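Long-range contacts in Alp7A (Bacillus subtilis, PDB 5EC0), which binds ADP and, as an actin-like protein, probably assembles into filaments that segregate plasmid DNA: residues T276-R281 and D290-I295; H246-R251 and D260-L265; E25-V30 and V71-E76. All blocks are in the same frame, centred on the assembly; numbering follows the deposited sequence.

Contact 1 of 3, residues T276-R281 and D290-I295; sequences TKMERR and DLTDII
M278 and T292 meet through a short, nearly linear hydrogen bond: M278 N points almost straight at T292 OG1, 2.6 Å away, with 176° at the hydrogen. The hydroxyl reaches this spot because OG1 is anti to its own carbonyl carbon (chi1 -50°), which also sends CG2 toward the carbonyl of T276. A threonine suits the place, since its OG1 accepts from M278 N and donates to D290 OD1 at 2.6 Å. The same OD1 takes T292 N, so D290 forms an Asx turn just where helix 292-313 begins and the antiparallel hairpin of strands 279-281 and 288-290 ends; E279 and D290 are its non-hydrogen-bonded pair. L291 N returns a bond of 2.9 Å to M278 O. On the buried side the flexible thioether of M278 bends so that CE lies 3.8 Å from I295 CG2, with F268 of helix 262-272 packed against both residues. R280 gives only its CB to L291 CD1, while its guanidinium bonds to H258 O. The solvent side is looser: the extended K277 crosses the D290 carboxylate at about a right angle, its CE 3.2 Å from OD2, yet NZ stays 4.4 Å from that oxygen, too far for a salt bridge.

Contact 2 of 3, residues H246-R251 and D260-L265; sequences HLEKLR and DSVREL
The backbones of E248, within helix 243-254, and V262, in the first turn of helix 262-272, come together with their CA atoms 5.2 Å apart, close enough for side chains of one segment to touch the main chain of the other. V262 fills the near approach: with CG2 anti to its backbone N, that methyl reaches 3.5 Å from L247 CB, and its CB lies 3.5 Å from E248 OE1. A short, branched residue fits where the chains are this near. One turn on, L265 pushes CD2 to 3.3 Å from L247 O and also packs on R251 CB, so a leucine covers backbone and aliphatic stem together.

R251 carries the polar half. Its chain bends at chi3 (67°), laying the guanidinium with one face over the peptide between D260 and S261; D260 O sits 3.3 Å above the plane, toward the rim. In its own plane the same group holds the E248 carboxylate side-on, NE to OE1 at 2.7 Å and NH2 to OE2 at 2.8 Å, which fixes its rotation, while NH1 bonds to F259 O. S261 suits the N-cap of the second helix because its OG accepts from E264 N, 3.2 Å away.

The contact packs two successive helices, joined by a short loop, against each other near the nucleotide: L247 touches E266, an ADP-binding residue, and I269 farther along helix 262-272. H246 NE2 bonds to S298 OG of helix 292-313, on which L250 also packs, and R263 packs on P27 and N29 of strand 22-33 and forms a salt bridge with E76.

Contact 3 of 3, residues E25-V30 and V71-E76; sequences ELPTNV and VGELAE
In the large sheet of the N-terminal half of this actin-like fold, strand 22-33 runs antiparallel to strand 65-71, and V30 with V71 forms a non-hydrogen-bonded pair where the latter strand runs out. Beta-branched valines suit both strands. Next to this pair G72 N bonds to N29 O at 2.9 Å, and G72 CA makes a CA-H...O contact of 3.3 Å with P27 O. The chain turns here at a positive phi (74°), which a glycine adopts easily, and passes into residues 73-76, which have helical backbone angles but no regular helix bonding. The P27 ring packs on this turn: CG lies 3.4 Å from E73 OE1, and CB approaches the carboxylate of E76. N29 sets its CB 3.8 Å from A75 CB, where a small methyl lets the backbones stay close, and its amide group stands nearly perpendicular (78°) to the nearby E76 carboxylate. Replacing N29 by alanine removes the amide and would probably leave a gap beside the E76 carboxylate, which would lose that neighbour. E76 is poorly ordered, although its OE1 forms a salt bridge with R263 of helix 262-272. On the face that bears V30 and V71, V30 packs on I96 and T100, and V71 on V99 and A103, of helix 95-112; V71 also touches L56 and V58 of strand 56-62, and the backbone of L26 pairs with Y15 of strand 14-19.

From the N terminus, contact 3 comes first: it closes the 40 residues that hold strands 56-62 and 65-71 and binds the latter's end to strand 22-33. Contact 2 follows, closing the short loop, residues 255-261, between helices 243-254 and 262-272, and contact 1 then closes the hairpin that leads into helix 292-313. The three lie in series; none nests within or crosses another. Helix 262-272 is shared ground: the R263-E76 salt bridge near its start joins contacts 2 and 3, and so ties the helix to the N-terminal half, and farther on F268 packs against contact 1. Contacts 1 and 3 stay about 14 Å apart at their nearest atoms.

Contact 1 of 3, residues T276-R281 and D290-I295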
# COMPACT_ATOMS: atom_id res chain seq x y z
N THR A 276 6.45 1.76 25.39
CA THR A 276 7.71 1.85 26.11
C THR A 276 8.45 0.52 26.18
O THR A 276 9.68 0.48 26.15
CB THR A 276 7.48 2.36 27.54
OG1 THR A 276 6.34 1.70 28.10
CG2 THR A 276 7.24 3.86 27.54
N LYS A 277 7.70 -0.56 26.31
CA LYS A 277 8.29 -1.88 26.41
C LYS A 277 7.86 -2.73 25.21
O LYS A 277 6.67 -2.86 24.93
CB LYS A 277 7.88 -2.56 27.72
CG LYS A 277 9.01 -3.28 28.44
CD LYS A 277 8.57 -3.81 29.81
CE LYS A 277 9.76 -4.08 30.71
NZ LYS A 277 9.38 -4.56 32.07
N MET A 278 8.83 -3.29 24.50
CA MET A 278 8.52 -4.20 23.40
C MET A 278 8.72 -5.64 23.90
O MET A 278 9.84 -6.16 23.94
CB MET A 278 9.39 -3.90 22.18
CG MET A 278 9.30 -2.45 21.75
SD MET A 278 10.13 -2.04 20.18
CE MET A 278 9.27 -3.14 19.06
N GLU A 279 7.61 -6.25 24.32
CA GLU A 279 7.66 -7.53 25.01
C GLU A 279 7.14 -8.69 24.17
O GLU A 279 6.04 -8.62 23.61
CB GLU A 279 6.87 -7.44 26.32
CG GLU A 279 7.59 -6.66 27.41
CD GLU A 279 7.25 -7.16 28.81
OE1 GLU A 279 6.17 -6.82 29.32
OE2 GLU A 279 8.08 -7.89 29.40
N ARG A 280 7.95 -9.74 24.10
CA ARG A 280 7.62 -10.96 23.39
C ARG A 280 7.02 -11.97 24.37
O ARG A 280 7.56 -12.20 25.46
CB ARG A 280 8.87 -11.52 22.69
CG ARG A 280 8.68 -12.82 21.91
CD ARG A 280 7.70 -12.65 20.77
NE ARG A 280 7.96 -13.58 19.67
CZ ARG A 280 7.18 -13.69 18.59
NH1 ARG A 280 6.10 -12.94 18.46
NH2 ARG A 280 7.50 -14.57 17.64
N ARG A 281 5.88 -12.56 23.96
CA ARG A 281 5.01 -13.37 24.82
C ARG A 281 4.85 -14.83 24.37
O ARG A 281 3.99 -15.12 23.55
CB ARG A 281 3.58 -12.75 24.89
CG ARG A 281 3.44 -11.20 24.81
CD ARG A 281 4.17 -10.61 25.94
NE ARG A 281 4.15 -11.51 27.07
CZ ARG A 281 4.98 -11.44 28.09
NH1 ARG A 281 5.92 -10.53 28.04
NH2 ARG A 281 4.90 -12.30 29.10
N ASP A 290 11.90 -8.89 27.30
CA ASP A 290 12.00 -7.49 26.88
C ASP A 290 13.02 -7.39 25.74
O ASP A 290 14.21 -7.62 25.94
CB ASP A 290 12.41 -6.58 28.05
CG ASP A 290 12.30 -5.10 27.71
OD1 ASP A 290 12.39 -4.74 26.52
OD2 ASP A 290 12.17 -4.27 28.64
N LEU A 291 12.53 -7.07 24.55
CA LEU A 291 13.37 -6.98 23.37
C LEU A 291 13.58 -5.53 22.94
O LEU A 291 14.14 -5.28 21.89
CB LEU A 291 12.76 -7.78 22.21
CG LEU A 291 12.63 -9.29 22.38
CD1 LEU A 291 12.02 -9.94 21.15
CD2 LEU A 291 13.98 -9.91 22.67
N THR A 292 13.14 -4.59 23.78
CA THR A 292 13.09 -3.17 23.41
C THR A 292 14.42 -2.57 22.97
O THR A 292 14.50 -1.95 21.91
CB THR A 292 12.58 -2.29 24.58
OG1 THR A 292 11.37 -2.85 25.11
CG2 THR A 292 12.33 -0.87 24.09
N ASP A 293 15.45 -2.74 23.79
CA ASP A 293 16.77 -2.18 23.49
C ASP A 293 17.32 -2.67 22.16
O ASP A 293 17.85 -1.89 21.37
CB ASP A 293 17.78 -2.52 24.60
CG ASP A 293 17.58 -1.70 25.87
OD1 ASP A 293 16.89 -0.65 25.82
OD2 ASP A 293 18.13 -2.11 26.92
N ILE A 294 17.19 -3.97 21.92
CA ILE A 294 17.76 -4.58 20.72
C ILE A 294 17.10 -4.00 19.48
O ILE A 294 17.75 -3.72 18.47
CB ILE A 294 17.59 -6.11 20.75
CG1 ILE A 294 18.51 -6.72 21.82
CG2 ILE A 294 17.87 -6.72 19.36
CD1 ILE A 294 18.51 -8.21 21.84
N ILE A 295 15.79 -3.79 19.59
CA ILE A 295 15.03 -3.38 18.44
C ILE A 295 15.18 -1.88 18.14
O ILE A 295 15.47 -1.52 17.00
CB ILE A 295 13.56 -3.75 18.65
CG1 ILE A 295 13.45 -5.29 18.67
CG2 ILE A 295 12.72 -3.16 17.54
CD1 ILE A 295 12.06 -5.82 18.82

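Contact 2 of 3, residues H246-R251 and D260-L265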
# COMPACT_ATOMS: atom_id res chain seq x y z
N HIS A 246 17.16 -5.89 6.30
CA HIS A 246 17.74 -5.38 7.54
C HIS A 246 17.14 -6.13 8.73
O HIS A 246 17.84 -6.41 9.71
CB HIS A 246 17.52 -3.88 7.66
CG HIS A 246 18.12 -3.27 8.89
ND1 HIS A 246 19.35 -2.66 8.89
CD2 HIS A 246 17.65 -3.18 10.16
CE1 HIS A 246 19.62 -2.21 10.11
NE2 HIS A 246 18.61 -2.52 10.89
N LEU A 247 15.86 -6.47 8.64
CA LEU A 247 15.20 -7.22 9.70
C LEU A 247 15.68 -8.67 9.75
O LEU A 247 15.90 -9.23 10.83
CB LEU A 247 13.68 -7.17 9.53
CG LEU A 247 12.96 -5.86 9.87
CD1 LEU A 247 11.47 -6.09 10.12
CD2 LEU A 247 13.61 -5.17 11.06
N GLU A 248 15.85 -9.29 8.59
CA GLU A 248 16.19 -10.70 8.55
C GLU A 248 17.64 -10.88 8.98
O GLU A 248 18.02 -11.91 9.53
CB GLU A 248 15.92 -11.28 7.15
CG GLU A 248 16.49 -12.68 6.88
CD GLU A 248 15.73 -13.82 7.55
OE1 GLU A 248 14.85 -13.55 8.40
OE2 GLU A 248 16.03 -15.00 7.24
N LYS A 249 18.46 -9.85 8.75
CA LYS A 249 19.83 -9.91 9.23
C LYS A 249 19.83 -9.75 10.75
O LYS A 249 20.59 -10.41 11.46
CB LYS A 249 20.70 -8.85 8.58
CG LYS A 249 22.14 -8.87 9.01
CD LYS A 249 22.97 -7.89 8.19
CE LYS A 249 24.47 -8.08 8.40
NZ LYS A 249 24.94 -7.71 9.78
N LEU A 250 18.95 -8.88 11.23
CA LEU A 250 18.77 -8.66 12.66
C LEU A 250 18.26 -9.93 13.34
O LEU A 250 18.72 -10.30 14.43
CB LEU A 250 17.80 -7.52 12.92
CG LEU A 250 17.44 -7.34 14.40
CD1 LEU A 250 18.69 -6.95 15.19
CD2 LEU A 250 16.34 -6.31 14.56
N ARG A 251 17.29 -10.58 12.70
CA ARG A 251 16.72 -11.80 13.25
C ARG A 251 17.79 -12.88 13.38
O ARG A 251 17.98 -13.44 14.45
CB ARG A 251 15.55 -12.30 12.39
CG ARG A 251 14.84 -13.52 13.00
CD ARG A 251 13.71 -14.03 12.11
NE ARG A 251 14.23 -14.59 10.86
CZ ARG A 251 14.69 -15.83 10.74
NH1 ARG A 251 14.70 -16.65 11.78
NH2 ARG A 251 15.15 -16.25 9.56
N ASP A 260 11.21 -17.18 13.91
CA ASP A 260 11.63 -18.17 12.91
C ASP A 260 11.50 -17.61 11.51
O ASP A 260 11.93 -18.22 10.54
CB ASP A 260 10.81 -19.46 13.04
CG ASP A 260 10.98 -20.11 14.38
OD1 ASP A 260 12.00 -19.82 15.04
OD2 ASP A 260 10.11 -20.92 14.77
N SER A 261 10.89 -16.44 11.40
CA SER A 261 10.73 -15.82 10.10
C SER A 261 10.78 -14.31 10.24
O SER A 261 10.49 -13.77 11.31
CB SER A 261 9.41 -16.25 9.46
OG SER A 261 8.35 -15.41 9.87
N VAL A 262 11.16 -13.63 9.17
CA VAL A 262 11.24 -12.19 9.20
C VAL A 262 9.84 -11.58 9.31
O VAL A 262 9.66 -10.48 9.83
CB VAL A 262 11.98 -11.64 7.96
CG1 VAL A 262 11.07 -11.62 6.75
CG2 VAL A 262 12.51 -10.26 8.25
N ARG A 263 8.84 -12.32 8.83
CA ARG A 263 7.47 -11.83 8.85
C ARG A 263 6.97 -11.72 10.29
O ARG A 263 6.30 -10.75 10.64
CB ARG A 263 6.57 -12.76 8.03
CG ARG A 263 5.12 -12.35 7.98
CD ARG A 263 4.26 -13.49 7.43
NE ARG A 263 2.87 -13.10 7.24
CZ ARG A 263 2.39 -12.57 6.12
NH1 ARG A 263 3.20 -12.35 5.08
NH2 ARG A 263 1.10 -12.24 6.03
N GLU A 264 7.32 -12.70 11.11
CA GLU A 264 7.05 -12.64 12.55
C GLU A 264 7.69 -11.42 13.21
O GLU A 264 7.06 -10.71 14.00
CB GLU A 264 7.56 -13.92 13.24
CG GLU A 264 6.68 -15.15 13.06
CD GLU A 264 7.37 -16.43 13.55
OE1 GLU A 264 8.12 -16.37 14.55
OE2 GLU A 264 7.15 -17.49 12.93
N LEU A 265 8.96 -11.18 12.92
CA LEU A 265 9.67 -10.07 13.56
C LEU A 265 9.07 -8.74 13.11
O LEU A 265 8.84 -7.83 13.90
CB LEU A 265 11.16 -10.14 13.24
CG LEU A 265 12.02 -8.94 13.64
CD1 LEU A 265 12.08 -8.82 15.16
CD2 LEU A 265 13.40 -9.10 13.04

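Contact 3 of 3, residues E25-V30 and V71-E76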
# COMPACT_ATOMS: atom_id res chain seq x y z
N GLU A 25 -7.77 -4.68 3.90
CA GLU A 25 -6.51 -5.07 3.29
C GLU A 25 -6.30 -6.57 3.41
O GLU A 25 -6.93 -7.24 4.22
CB GLU A 25 -5.34 -4.31 3.93
CG GLU A 25 -5.33 -4.30 5.45
CD GLU A 25 -4.10 -3.58 6.02
OE1 GLU A 25 -3.15 -3.36 5.26
OE2 GLU A 25 -4.09 -3.24 7.22
N LEU A 26 -5.42 -7.10 2.57
CA LEU A 26 -5.17 -8.52 2.44
C LEU A 26 -3.69 -8.72 2.30
O LEU A 26 -3.03 -7.88 1.69
CB LEU A 26 -5.86 -9.11 1.19
CG LEU A 26 -7.36 -8.99 0.94
CD1 LEU A 26 -7.69 -9.40 -0.49
CD2 LEU A 26 -8.11 -9.85 1.94
N PRO A 27 -3.17 -9.83 2.83
CA PRO A 27 -1.79 -10.22 2.52
C PRO A 27 -1.61 -10.33 1.01
O PRO A 27 -2.55 -10.73 0.33
CB PRO A 27 -1.64 -11.58 3.21
CG PRO A 27 -2.65 -11.56 4.30
CD PRO A 27 -3.80 -10.73 3.80
N THR A 28 -0.42 -9.99 0.51
CA THR A 28 -0.18 -9.91 -0.94
C THR A 28 -0.10 -11.28 -1.63
O THR A 28 -0.30 -11.39 -2.84
CB THR A 28 1.11 -9.10 -1.22
OG1 THR A 28 0.94 -7.76 -0.74
CG2 THR A 28 1.44 -9.03 -2.70
N ASN A 29 0.17 -12.33 -0.86
CA ASN A 29 0.33 -13.68 -1.40
C ASN A 29 -0.78 -14.18 -2.30
O ASN A 29 -1.96 -14.11 -1.95
CB ASN A 29 0.50 -14.67 -0.26
CG ASN A 29 1.58 -14.26 0.70
OD1 ASN A 29 1.30 -13.72 1.76
ND2 ASN A 29 2.83 -14.49 0.31
N VAL A 30 -0.38 -14.69 -3.47
CA VAL A 30 -1.27 -15.40 -4.38
C VAL A 30 -0.58 -16.71 -4.77
O VAL A 30 0.51 -16.69 -5.34
CB VAL A 30 -1.58 -14.61 -5.65
CG1 VAL A 30 -2.30 -15.50 -6.67
CG2 VAL A 30 -2.41 -13.37 -5.32
N VAL A 71 -5.67 -16.78 -2.34
CA VAL A 71 -5.40 -15.36 -2.23
C VAL A 71 -5.37 -14.89 -0.78
O VAL A 71 -6.24 -15.25 0.02
CB VAL A 71 -6.47 -14.52 -2.96
CG1 VAL A 71 -6.15 -13.04 -2.84
CG2 VAL A 71 -6.64 -14.98 -4.41
N GLY A 72 -4.40 -14.06 -0.44
CA GLY A 72 -4.35 -13.47 0.88
C GLY A 72 -3.91 -14.47 1.94
O GLY A 72 -3.04 -15.32 1.69
N GLU A 73 -4.53 -14.38 3.11
CA GLU A 73 -4.15 -15.18 4.27
C GLU A 73 -4.27 -16.68 4.02
O GLU A 73 -3.54 -17.46 4.62
CB GLU A 73 -4.98 -14.78 5.49
CG GLU A 73 -4.45 -15.29 6.82
CD GLU A 73 -3.06 -14.75 7.15
OE1 GLU A 73 -2.85 -13.53 7.01
OE2 GLU A 73 -2.19 -15.55 7.56
N LEU A 74 -5.19 -17.08 3.14
CA LEU A 74 -5.33 -18.50 2.81
C LEU A 74 -4.11 -19.01 2.03
O LEU A 74 -3.80 -20.20 2.07
CB LEU A 74 -6.61 -18.76 2.01
CG LEU A 74 -6.97 -20.24 1.81
CD1 LEU A 74 -7.09 -20.97 3.16
CD2 LEU A 74 -8.26 -20.38 0.99
N ALA A 75 -3.42 -18.12 1.33
CA ALA A 75 -2.23 -18.49 0.58
C ALA A 75 -0.98 -18.56 1.47
O ALA A 75 0.07 -19.05 1.04
CB ALA A 75 -2.00 -17.50 -0.57
N GLU A 76 -1.11 -18.10 2.71
CA GLU A 76 0.05 -17.87 3.57
C GLU A 76 0.93 -19.10 3.85
O GLU A 76 2.15 -19.02 3.67
CB GLU A 76 -0.40 -17.26 4.90
CG GLU A 76 0.66 -16.39 5.54
CD GLU A 76 1.07 -15.26 4.61
OE1 GLU A 76 2.28 -15.13 4.33
OE2 GLU A 76 0.17 -14.52 4.17